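Local coordinates for probable fumarate reductase Ifc3 (Shewanella frigidimarina, PDB 1QO8), which catalyses the essentially one-way reduction of fumarate to succinate in vitro, using FAD and four covalent c-type hemes, and may serve electron transport to ferric iron, at residues A[311-316]-A[332-337]; A[323-328]-A[496-501]; A[271-276]-A[341-346]. All coordinates share one frame; numbering follows the deposited sequence.

How the contacts relate
Contacts 2 and 3 are buried, while contact 1 is only partly so, yet all three touch the FAD within its binding domain. Contact 2 serves the flavin end through 496-501. Contact 3 serves the adenine end through 271-276, and contact 1 lies between them. Contacts 1 and 2 adjoin, about 10 Å apart between centres: Tyr311 N reaches Thr501 OG1, and Asn332 ND2 reaches His499 O. Contact 1 joins two loops by a backbone bond and a water. Contact 2 packs a loop on a strand mainly by apolar side chains. Contact 3 sets a helix on a strand with a methionine and a bridging water.

Contact 1. Residues A[311-316]-A[332-337]; sequences YGMNKE and NNITAT. With FAD (flavin-adenine dinucleotide), chain G.
The carboxamide of Asn332 sits beside Gly312, and each of its ends has a different task. Its OD1 takes a hydrogen bond from a water at 2.7 Å, and the same water accepts one from Gly312 N. Its ND2 approaches a flavin methyl, 3.6 Å from FAD C8M, and is hydrogen-bonded to His499 O. The side chain of Tyr311 leaves the backbone away from 332-337. Its ring meets that of Tyr321, and its OH is bonded to Ile354 O.

The direct bond between the two loops runs from Met313 N to Ala336 O at 2.9 Å, with an N-H...O angle of 158°. The donor stands 26° off the carbonyl plane. This joins a type I turn, Tyr311 to Asn314, to an inverse gamma turn centred on Ala336. Asn314 is the N-cap of helix 315-321.

Met313 carries the apolar part. Its CG lies anti to the carbonyl carbon (chi1 -57°), and the chain then bends at both later torsions. CG thus comes 3.5 Å from Asn332 CB, the two side chains running past each other in opposite directions. The methyl CE ends 3.9 Å from Ile334 CG2. Beside the ribose 2'-hydroxyl, Thr335 CG2 lies 3.2 Å from FAD O2B. Thr337 OG1 is bonded to Asp339, a residue that binds FAD.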
# COMPACT_ATOMS: atom_id res chain seq x y z
N TYR A 311 -6.45 -3.17 -10.74
CA TYR A 311 -7.16 -3.67 -9.57
C TYR A 311 -8.37 -2.76 -9.31
O TYR A 311 -9.10 -2.90 -8.30
CB TYR A 311 -6.32 -3.80 -8.31
CG TYR A 311 -5.63 -2.62 -7.66
CD1 TYR A 311 -6.37 -1.83 -6.75
CD2 TYR A 311 -4.34 -2.23 -7.92
CE1 TYR A 311 -5.83 -0.70 -6.16
CE2 TYR A 311 -3.75 -1.13 -7.27
CZ TYR A 311 -4.52 -0.38 -6.39
OH TYR A 311 -4.01 0.70 -5.71
N GLY A 312 -8.87 -2.08 -10.37
CA GLY A 312 -9.92 -1.06 -10.05
C GLY A 312 -11.22 -1.65 -9.70
O GLY A 312 -12.06 -0.93 -9.10
N MET A 313 -11.53 -2.94 -9.99
CA MET A 313 -12.82 -3.50 -9.56
C MET A 313 -12.66 -4.36 -8.30
O MET A 313 -13.60 -4.97 -7.78
CB MET A 313 -13.38 -4.41 -10.67
CG MET A 313 -13.52 -3.63 -12.01
SD MET A 313 -15.02 -2.65 -11.83
CE MET A 313 -16.43 -3.72 -12.06
N ASN A 314 -11.47 -4.32 -7.69
CA ASN A 314 -11.35 -5.09 -6.42
C ASN A 314 -11.69 -4.08 -5.34
O ASN A 314 -10.89 -3.19 -4.99
CB ASN A 314 -9.87 -5.61 -6.29
CG ASN A 314 -9.73 -6.56 -5.09
OD1 ASN A 314 -9.23 -7.71 -5.18
ND2 ASN A 314 -10.28 -6.13 -3.99
N LYS A 315 -12.85 -4.18 -4.75
CA LYS A 315 -13.36 -3.32 -3.72
C LYS A 315 -12.55 -3.32 -2.40
O LYS A 315 -12.48 -2.25 -1.75
CB LYS A 315 -14.80 -3.76 -3.38
CG LYS A 315 -15.75 -3.26 -4.56
CD LYS A 315 -17.16 -3.66 -4.13
CE LYS A 315 -18.28 -2.98 -4.91
NZ LYS A 315 -18.54 -3.63 -6.22
N GLU A 316 -11.98 -4.46 -2.06
CA GLU A 316 -11.19 -4.50 -0.80
C GLU A 316 -9.86 -3.81 -1.04
O GLU A 316 -9.43 -3.04 -0.17
CB GLU A 316 -10.92 -5.98 -0.36
CG GLU A 316 -9.90 -5.93 0.78
CD GLU A 316 -9.52 -7.22 1.48
OE1 GLU A 316 -10.33 -8.17 1.41
OE2 GLU A 316 -8.43 -7.24 2.08
N ASN A 332 -14.21 -0.01 -15.64
CA ASN A 332 -13.46 -1.18 -16.04
C ASN A 332 -14.30 -2.37 -16.48
O ASN A 332 -15.38 -2.58 -15.95
CB ASN A 332 -12.61 -1.73 -14.86
CG ASN A 332 -11.44 -0.76 -14.61
OD1 ASN A 332 -10.39 -1.24 -14.20
ND2 ASN A 332 -11.58 0.51 -15.03
N ASN A 333 -13.67 -3.28 -17.22
CA ASN A 333 -14.29 -4.64 -17.27
C ASN A 333 -14.19 -5.30 -15.89
O ASN A 333 -13.29 -5.00 -15.06
CB ASN A 333 -13.46 -5.40 -18.30
CG ASN A 333 -14.08 -6.71 -18.74
OD1 ASN A 333 -15.05 -7.17 -18.07
ND2 ASN A 333 -13.59 -7.11 -19.90
N ILE A 334 -15.09 -6.23 -15.55
CA ILE A 334 -15.17 -6.95 -14.32
C ILE A 334 -13.99 -7.94 -14.11
O ILE A 334 -13.74 -8.32 -12.98
CB ILE A 334 -16.49 -7.74 -14.19
CG1 ILE A 334 -16.56 -8.75 -15.35
CG2 ILE A 334 -17.66 -6.73 -14.21
CD1 ILE A 334 -17.71 -9.73 -15.21
N THR A 335 -13.07 -8.09 -15.02
CA THR A 335 -11.85 -8.85 -14.90
C THR A 335 -10.77 -8.19 -14.06
O THR A 335 -9.83 -8.89 -13.61
CB THR A 335 -11.25 -9.09 -16.31
OG1 THR A 335 -11.03 -7.80 -16.86
CG2 THR A 335 -12.18 -9.92 -17.17
N ALA A 336 -10.95 -6.88 -13.65
CA ALA A 336 -9.78 -6.13 -13.20
C ALA A 336 -9.78 -6.14 -11.66
O ALA A 336 -9.93 -5.09 -11.02
CB ALA A 336 -9.70 -4.67 -13.71
N THR A 337 -9.43 -7.32 -11.10
CA THR A 337 -9.57 -7.57 -9.70
C THR A 337 -8.23 -7.69 -8.96
O THR A 337 -8.31 -8.10 -7.78
CB THR A 337 -10.55 -8.66 -9.31
OG1 THR A 337 -10.10 -9.92 -9.80
CG2 THR A 337 -11.99 -8.25 -9.83
PA FAD G . -6.18 -5.98 -19.36
O1A FAD G . -6.48 -5.57 -20.77
O2A FAD G . -7.08 -5.76 -18.37
O5B FAD G . -6.31 -7.54 -19.46
C5B FAD G . -5.91 -8.45 -18.35
C4B FAD G . -6.41 -9.93 -18.73
O4B FAD G . -5.95 -10.76 -17.55
C3B FAD G . -7.96 -10.05 -18.67
O3B FAD G . -8.65 -10.42 -19.78
C2B FAD G . -8.26 -10.71 -17.28
O2B FAD G . -9.45 -11.54 -17.24
C1B FAD G . -7.10 -11.63 -17.20
N9A FAD G . -6.77 -12.03 -15.83
C8A FAD G . -6.84 -11.29 -14.67
N7A FAD G . -6.59 -12.00 -13.61
C5A FAD G . -6.33 -13.29 -14.07
C6A FAD G . -6.07 -14.55 -13.38
N6A FAD G . -5.98 -14.68 -12.09
N1A FAD G . -5.85 -15.60 -14.22
C2A FAD G . -6.02 -15.54 -15.58
N3A FAD G . -6.28 -14.42 -16.29
C4A FAD G . -6.45 -13.35 -15.46
N1 FAD G . -5.33 3.65 -21.94
C2 FAD G . -4.73 4.20 -22.96
O2 FAD G . -3.57 4.40 -23.10
N3 FAD G . -5.44 4.64 -24.12
C4 FAD G . -6.82 4.44 -24.08
O4 FAD G . -7.49 4.83 -25.00
C4X FAD G . -7.46 3.89 -22.90
N5 FAD G . -8.80 3.76 -22.85
C5X FAD G . -9.41 3.18 -21.80
C6 FAD G . -10.81 3.06 -21.83
C7 FAD G . -11.46 2.46 -20.77
C7M FAD G . -12.94 2.30 -20.73
C8 FAD G . -10.67 1.94 -19.69
C8M FAD G . -11.36 1.22 -18.57
C9 FAD G . -9.30 2.02 -19.67
C9A FAD G . -8.63 2.63 -20.71
N10 FAD G . -7.23 2.81 -20.79
C10 FAD G . -6.64 3.41 -21.83
C1' FAD G . -6.33 1.98 -19.93
C2' FAD G . -5.75 0.79 -20.76
O2' FAD G . -6.93 0.39 -21.54
C3' FAD G . -5.56 -0.37 -19.75
O3' FAD G . -4.65 0.01 -18.71
C4' FAD G . -4.66 -1.44 -20.46
O4' FAD G . -5.52 -1.95 -21.53
C5' FAD G . -4.48 -2.60 -19.41
O5' FAD G . -3.95 -3.78 -20.30
P FAD G . -3.48 -5.11 -19.69
O1P FAD G . -3.02 -5.92 -20.88
O2P FAD G . -2.59 -4.72 -18.69
O3P FAD G . -4.66 -5.59 -18.99
O HOH W 1 -8.10 -1.25 -12.84

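Contact 2. Residues A[323-328]-A[496-501]; sequences PTMKDM and PGIHHT. With FAD (flavin-adenine dinucleotide), chain G.
Apolar packing joins Met328 and Met325 to Pro496 and Ile498. Met328 has CG anti to its carbonyl carbon (chi1 -70°), and beyond CG the chain is extended. It therefore reaches across the strand and crosses Pro496 at about a right angle, with CE 3.8 Å from Pro496 CB. Nearer the backbone, Met328 CB touches Ile498 CD1 at 4.1 Å, again with the side chains crossing. Met325 meets the same branch of Ile498, with Met325 CE 4.4 Å from Ile498 CG1. Leu405 of helix 397-405 touches both Met328 and Pro496.

Backbone atoms also meet these side chains. Pro496 O stands 3.4 Å from Met328 CB, and Met325 O is 3.9 Å from Ile498 CD1. Hydrogen bonding starts one residue later, where Thr329 pairs with Pro496 and Ile498. The loop 323-328 thus leads into strand 329-330, which runs parallel to strand 489-505.

The cofactor contacts come from the two histidines. His499 approaches the flavin obliquely, with CE1 3.3 Å from FAD C8, and its ND1 is hydrogen-bonded to Ser331 OG. His500 meets the ribityl chain with its ring edge: FAD O3' lies in the ring plane, 3.0 Å from His500 CE1. A classic beta bulge sets His499 and His500 together opposite Gln358, and His499 probably also binds fumarate and succinate, so the strand probably borders the active site.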
# COMPACT_ATOMS: atom_id res chain seq x y z
N PRO A 323 -9.48 4.65 0.52
CA PRO A 323 -10.77 4.70 1.10
C PRO A 323 -11.67 5.85 0.72
O PRO A 323 -12.87 5.56 0.72
CB PRO A 323 -10.57 4.68 2.66
CG PRO A 323 -9.22 5.28 2.77
CD PRO A 323 -8.42 4.88 1.56
N THR A 324 -11.23 7.00 0.26
CA THR A 324 -12.09 8.10 -0.06
C THR A 324 -12.65 7.90 -1.48
O THR A 324 -13.54 8.65 -1.84
CB THR A 324 -11.45 9.51 -0.04
OG1 THR A 324 -10.25 9.59 -0.83
CG2 THR A 324 -11.18 9.85 1.40
N MET A 325 -12.15 6.88 -2.18
CA MET A 325 -12.66 6.46 -3.46
C MET A 325 -13.55 5.24 -3.34
O MET A 325 -14.08 4.83 -4.37
CB MET A 325 -11.52 6.19 -4.45
CG MET A 325 -10.56 7.39 -4.46
SD MET A 325 -9.11 7.05 -5.49
CE MET A 325 -9.71 7.23 -7.15
N LYS A 326 -13.83 4.69 -2.16
CA LYS A 326 -14.53 3.43 -2.08
C LYS A 326 -15.98 3.47 -2.61
O LYS A 326 -16.52 2.36 -2.73
CB LYS A 326 -14.62 2.82 -0.69
CG LYS A 326 -15.42 3.56 0.36
CD LYS A 326 -15.54 2.66 1.57
CE LYS A 326 -15.56 3.35 2.89
NZ LYS A 326 -16.86 3.93 3.34
N ASP A 327 -16.63 4.61 -2.70
CA ASP A 327 -18.00 4.67 -3.18
C ASP A 327 -18.07 5.10 -4.65
O ASP A 327 -19.14 5.39 -5.13
CB ASP A 327 -18.77 5.72 -2.32
CG ASP A 327 -18.96 5.25 -0.89
OD1 ASP A 327 -19.57 4.18 -0.65
OD2 ASP A 327 -18.50 5.89 0.09
N MET A 328 -16.96 5.20 -5.38
CA MET A 328 -16.97 5.44 -6.80
C MET A 328 -17.48 4.19 -7.56
O MET A 328 -17.41 3.14 -6.97
CB MET A 328 -15.50 5.70 -7.17
CG MET A 328 -15.03 7.08 -6.60
SD MET A 328 -13.57 7.48 -7.50
CE MET A 328 -13.30 9.23 -6.82
N PRO A 496 -18.25 9.58 -10.16
CA PRO A 496 -16.85 9.35 -10.46
C PRO A 496 -16.58 7.83 -10.43
O PRO A 496 -17.20 7.10 -9.70
CB PRO A 496 -16.09 10.05 -9.33
CG PRO A 496 -17.10 10.71 -8.50
CD PRO A 496 -18.51 10.16 -8.86
N GLY A 497 -15.65 7.40 -11.31
CA GLY A 497 -15.41 5.96 -11.42
C GLY A 497 -13.88 5.73 -11.32
O GLY A 497 -13.12 6.44 -11.97
N ILE A 498 -13.56 4.63 -10.63
CA ILE A 498 -12.19 4.11 -10.75
C ILE A 498 -11.96 3.75 -12.19
O ILE A 498 -12.75 3.11 -12.89
CB ILE A 498 -11.97 2.92 -9.74
CG1 ILE A 498 -12.04 3.68 -8.36
CG2 ILE A 498 -10.56 2.41 -9.89
CD1 ILE A 498 -12.54 2.80 -7.27
N HIS A 499 -10.83 4.08 -12.74
CA HIS A 499 -10.50 3.94 -14.11
C HIS A 499 -9.17 3.29 -14.28
O HIS A 499 -9.12 2.52 -15.26
CB HIS A 499 -10.46 5.42 -14.71
CG HIS A 499 -10.20 5.35 -16.19
ND1 HIS A 499 -11.23 4.88 -16.99
CD2 HIS A 499 -9.18 5.67 -17.00
CE1 HIS A 499 -10.82 4.88 -18.29
NE2 HIS A 499 -9.58 5.30 -18.29
N HIS A 500 -8.12 3.53 -13.50
CA HIS A 500 -6.86 2.89 -13.95
C HIS A 500 -6.09 2.80 -12.63
O HIS A 500 -6.09 3.76 -11.86
CB HIS A 500 -6.09 3.70 -14.95
CG HIS A 500 -4.80 3.06 -15.42
ND1 HIS A 500 -4.73 2.22 -16.46
CD2 HIS A 500 -3.51 3.19 -14.89
CE1 HIS A 500 -3.45 1.85 -16.68
NE2 HIS A 500 -2.71 2.36 -15.72
N THR A 501 -5.40 1.69 -12.34
CA THR A 501 -4.51 1.69 -11.19
C THR A 501 -3.06 1.74 -11.61
O THR A 501 -2.53 0.71 -12.02
CB THR A 501 -4.78 0.42 -10.33
OG1 THR A 501 -4.65 -0.76 -11.13
CG2 THR A 501 -6.22 0.46 -9.91
PA FAD G . -6.18 -5.98 -19.36
O1A FAD G . -6.48 -5.57 -20.77
O2A FAD G . -7.08 -5.76 -18.37
O5B FAD G . -6.31 -7.54 -19.46
C5B FAD G . -5.91 -8.45 -18.35
C4B FAD G . -6.41 -9.93 -18.73
O4B FAD G . -5.95 -10.76 -17.55
C3B FAD G . -7.96 -10.05 -18.67
O3B FAD G . -8.65 -10.42 -19.78
C2B FAD G . -8.26 -10.71 -17.28
O2B FAD G . -9.45 -11.54 -17.24
C1B FAD G . -7.10 -11.63 -17.20
N9A FAD G . -6.77 -12.03 -15.83
C8A FAD G . -6.84 -11.29 -14.67
N7A FAD G . -6.59 -12.00 -13.61
C5A FAD G . -6.33 -13.29 -14.07
C6A FAD G . -6.07 -14.55 -13.38
N6A FAD G . -5.98 -14.68 -12.09
N1A FAD G . -5.85 -15.60 -14.22
C2A FAD G . -6.02 -15.54 -15.58
N3A FAD G . -6.28 -14.42 -16.29
C4A FAD G . -6.45 -13.35 -15.46
N1 FAD G . -5.33 3.65 -21.94
C2 FAD G . -4.73 4.20 -22.96
O2 FAD G . -3.57 4.40 -23.10
N3 FAD G . -5.44 4.64 -24.12
C4 FAD G . -6.82 4.44 -24.08
O4 FAD G . -7.49 4.83 -25.00
C4X FAD G . -7.46 3.89 -22.90
N5 FAD G . -8.80 3.76 -22.85
C5X FAD G . -9.41 3.18 -21.80
C6 FAD G . -10.81 3.06 -21.83
C7 FAD G . -11.46 2.46 -20.77
C7M FAD G . -12.94 2.30 -20.73
C8 FAD G . -10.67 1.94 -19.69
C8M FAD G . -11.36 1.22 -18.57
C9 FAD G . -9.30 2.02 -19.67
C9A FAD G . -8.63 2.63 -20.71
N10 FAD G . -7.23 2.81 -20.79
C10 FAD G . -6.64 3.41 -21.83
C1' FAD G . -6.33 1.98 -19.93
C2' FAD G . -5.75 0.79 -20.76
O2' FAD G . -6.93 0.39 -21.54
C3' FAD G . -5.56 -0.37 -19.75
O3' FAD G . -4.65 0.01 -18.71
C4' FAD G . -4.66 -1.44 -20.46
O4' FAD G . -5.52 -1.95 -21.53
C5' FAD G . -4.48 -2.60 -19.41
O5' FAD G . -3.95 -3.78 -20.30
P FAD G . -3.48 -5.11 -19.69
O1P FAD G . -3.02 -5.92 -20.88
O2P FAD G . -2.59 -4.72 -18.69
O3P FAD G . -4.66 -5.59 -18.99

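Contact 3. Residues A[271-276]-A[341-346]; sequences SRVVKL and VLMAKE. With FAD (flavin-adenine dinucleotide), chain G.
Met343 leaves its helix toward the strand and crosses the side chains of Val273 and Leu276 at about right angles. Its chain is extended as far as SD and then bends (chi3 -49°). SD lies 3.4 Å from Lys275 N, against the strand backbone. The bend turns CE to Val273 CG1 at 3.5 Å, a tight carbon contact. Nearer the helix, Leu276 CG rests 4.1 Å from Met343 CB.

A water bridges the backbones, accepting from Leu276 N and donating to Met343 O. It also gives a weak bond to Glu346 OE1. Lys275 and Glu346 cross at about a right angle, with Lys275 NZ 4.2 Å from Glu346 OE2, too long for a salt bridge.

Val273 also reads the adenine edge with its backbone. Its N donates to FAD N1A at 3.0 Å, and its O accepts from FAD N6A at 2.8 Å. Arg272 forms salt bridges to Asp102 and Asp339.

Strand 271-278 is an outer strand of a mixed sheet, paired with strand 284-291, where Val274 and Lys275 form a classic bulge opposite Val288. Helix 107-115 packs on Val274 and Lys275, and Leu276 reaches strand 303-306.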
# COMPACT_ATOMS: atom_id res chain seq x y z
N SER A 271 -9.99 -20.00 -17.10
CA SER A 271 -8.85 -20.54 -16.37
C SER A 271 -8.20 -19.42 -15.53
O SER A 271 -7.42 -18.61 -16.04
CB SER A 271 -7.81 -21.00 -17.44
OG SER A 271 -8.53 -21.98 -18.19
N ARG A 272 -8.58 -19.39 -14.27
CA ARG A 272 -8.04 -18.44 -13.32
C ARG A 272 -6.81 -18.95 -12.56
O ARG A 272 -6.83 -19.99 -11.82
CB ARG A 272 -9.13 -18.06 -12.31
CG ARG A 272 -8.59 -17.03 -11.33
CD ARG A 272 -9.79 -16.64 -10.46
NE ARG A 272 -9.47 -15.39 -9.80
CZ ARG A 272 -10.16 -14.93 -8.75
NH1 ARG A 272 -11.20 -15.59 -8.27
NH2 ARG A 272 -9.76 -13.78 -8.21
N VAL A 273 -5.75 -18.17 -12.74
CA VAL A 273 -4.53 -18.45 -12.01
C VAL A 273 -4.75 -17.94 -10.56
O VAL A 273 -5.27 -16.81 -10.41
CB VAL A 273 -3.30 -17.77 -12.61
CG1 VAL A 273 -2.13 -17.91 -11.61
CG2 VAL A 273 -2.91 -18.38 -13.96
N VAL A 274 -4.48 -18.82 -9.60
CA VAL A 274 -4.73 -18.53 -8.19
C VAL A 274 -3.55 -18.55 -7.26
O VAL A 274 -3.55 -18.11 -6.11
CB VAL A 274 -5.80 -19.49 -7.68
CG1 VAL A 274 -7.19 -19.25 -8.22
CG2 VAL A 274 -5.41 -20.98 -7.94
N LYS A 275 -2.36 -19.02 -7.69
CA LYS A 275 -1.17 -19.04 -6.90
C LYS A 275 0.07 -19.16 -7.75
O LYS A 275 -0.02 -19.81 -8.79
CB LYS A 275 -1.26 -20.28 -5.95
CG LYS A 275 -0.23 -20.08 -4.84
CD LYS A 275 -0.28 -21.19 -3.80
CE LYS A 275 0.20 -20.56 -2.49
NZ LYS A 275 1.54 -21.09 -2.12
N LEU A 276 1.14 -18.49 -7.47
CA LEU A 276 2.40 -18.73 -8.16
C LEU A 276 3.15 -19.76 -7.28
O LEU A 276 3.15 -19.64 -6.04
CB LEU A 276 3.22 -17.46 -8.29
CG LEU A 276 2.56 -16.26 -9.02
CD1 LEU A 276 3.26 -14.95 -8.68
CD2 LEU A 276 2.56 -16.47 -10.53
N VAL A 341 -1.25 -8.64 -8.83
CA VAL A 341 -0.72 -8.01 -7.64
C VAL A 341 -0.89 -8.84 -6.38
O VAL A 341 0.07 -8.85 -5.60
CB VAL A 341 -1.38 -6.60 -7.40
CG1 VAL A 341 -1.25 -6.14 -5.96
CG2 VAL A 341 -0.76 -5.55 -8.37
N LEU A 342 -2.07 -9.41 -6.06
CA LEU A 342 -2.20 -10.22 -4.88
C LEU A 342 -1.28 -11.45 -4.88
O LEU A 342 -0.65 -11.68 -3.86
CB LEU A 342 -3.63 -10.70 -4.66
CG LEU A 342 -4.61 -9.51 -4.49
CD1 LEU A 342 -6.01 -10.10 -4.54
CD2 LEU A 342 -4.23 -8.72 -3.23
N MET A 343 -1.19 -12.22 -5.95
CA MET A 343 -0.37 -13.42 -6.02
C MET A 343 1.12 -13.06 -5.92
O MET A 343 1.94 -13.79 -5.37
CB MET A 343 -0.55 -14.15 -7.39
CG MET A 343 -1.85 -14.92 -7.35
SD MET A 343 -2.21 -15.82 -8.87
CE MET A 343 -2.01 -14.72 -10.22
N ALA A 344 1.49 -11.92 -6.49
CA ALA A 344 2.86 -11.44 -6.48
C ALA A 344 3.28 -11.03 -5.06
O ALA A 344 4.34 -11.44 -4.53
CB ALA A 344 3.25 -10.40 -7.51
N LYS A 345 2.46 -10.30 -4.37
CA LYS A 345 2.66 -9.82 -3.04
C LYS A 345 2.85 -10.99 -2.04
O LYS A 345 3.76 -11.01 -1.26
CB LYS A 345 1.42 -9.01 -2.59
CG LYS A 345 1.80 -8.16 -1.36
CD LYS A 345 0.63 -7.58 -0.58
CE LYS A 345 -0.74 -8.20 -0.77
NZ LYS A 345 -1.88 -7.50 -0.08
N GLU A 346 2.01 -11.99 -2.15
CA GLU A 346 1.96 -13.20 -1.37
C GLU A 346 3.27 -13.98 -1.45
O GLU A 346 3.57 -14.65 -0.47
CB GLU A 346 0.77 -14.02 -1.87
CG GLU A 346 0.37 -15.25 -1.13
CD GLU A 346 -0.51 -16.24 -1.84
OE1 GLU A 346 -1.27 -15.94 -2.80
OE2 GLU A 346 -0.40 -17.45 -1.42
PA FAD G . -6.18 -5.98 -19.36
O1A FAD G . -6.48 -5.57 -20.77
O2A FAD G . -7.08 -5.76 -18.37
O5B FAD G . -6.31 -7.54 -19.46
C5B FAD G . -5.91 -8.45 -18.35
C4B FAD G . -6.41 -9.93 -18.73
O4B FAD G . -5.95 -10.76 -17.55
C3B FAD G . -7.96 -10.05 -18.67
O3B FAD G . -8.65 -10.42 -19.78
C2B FAD G . -8.26 -10.71 -17.28
O2B FAD G . -9.45 -11.54 -17.24
C1B FAD G . -7.10 -11.63 -17.20
N9A FAD G . -6.77 -12.03 -15.83
C8A FAD G . -6.84 -11.29 -14.67
N7A FAD G . -6.59 -12.00 -13.61
C5A FAD G . -6.33 -13.29 -14.07
C6A FAD G . -6.07 -14.55 -13.38
N6A FAD G . -5.98 -14.68 -12.09
N1A FAD G . -5.85 -15.60 -14.22
C2A FAD G . -6.02 -15.54 -15.58
N3A FAD G . -6.28 -14.42 -16.29
C4A FAD G . -6.45 -13.35 -15.46
N1 FAD G . -5.33 3.65 -21.94
C2 FAD G . -4.73 4.20 -22.96
O2 FAD G . -3.57 4.40 -23.10
N3 FAD G . -5.44 4.64 -24.12
C4 FAD G . -6.82 4.44 -24.08
O4 FAD G . -7.49 4.83 -25.00
C4X FAD G . -7.46 3.89 -22.90
N5 FAD G . -8.80 3.76 -22.85
C5X FAD G . -9.41 3.18 -21.80
C6 FAD G . -10.81 3.06 -21.83
C7 FAD G . -11.46 2.46 -20.77
C7M FAD G . -12.94 2.30 -20.73
C8 FAD G . -10.67 1.94 -19.69
C8M FAD G . -11.36 1.22 -18.57
C9 FAD G . -9.30 2.02 -19.67
C9A FAD G . -8.63 2.63 -20.71
N10 FAD G . -7.23 2.81 -20.79
C10 FAD G . -6.64 3.41 -21.83
C1' FAD G . -6.33 1.98 -19.93
C2' FAD G . -5.75 0.79 -20.76
O2' FAD G . -6.93 0.39 -21.54
C3' FAD G . -5.56 -0.37 -19.75
O3' FAD G . -4.65 0.01 -18.71
C4' FAD G . -4.66 -1.44 -20.46
O4' FAD G . -5.52 -1.95 -21.53
C5' FAD G . -4.48 -2.60 -19.41
O5' FAD G . -3.95 -3.78 -20.30
P FAD G . -3.48 -5.11 -19.69
O1P FAD G . -3.02 -5.92 -20.88
O2P FAD G . -2.59 -4.72 -18.69
O3P FAD G . -4.66 -5.59 -18.99
O HOH W 2 0.95 -16.47 -5.29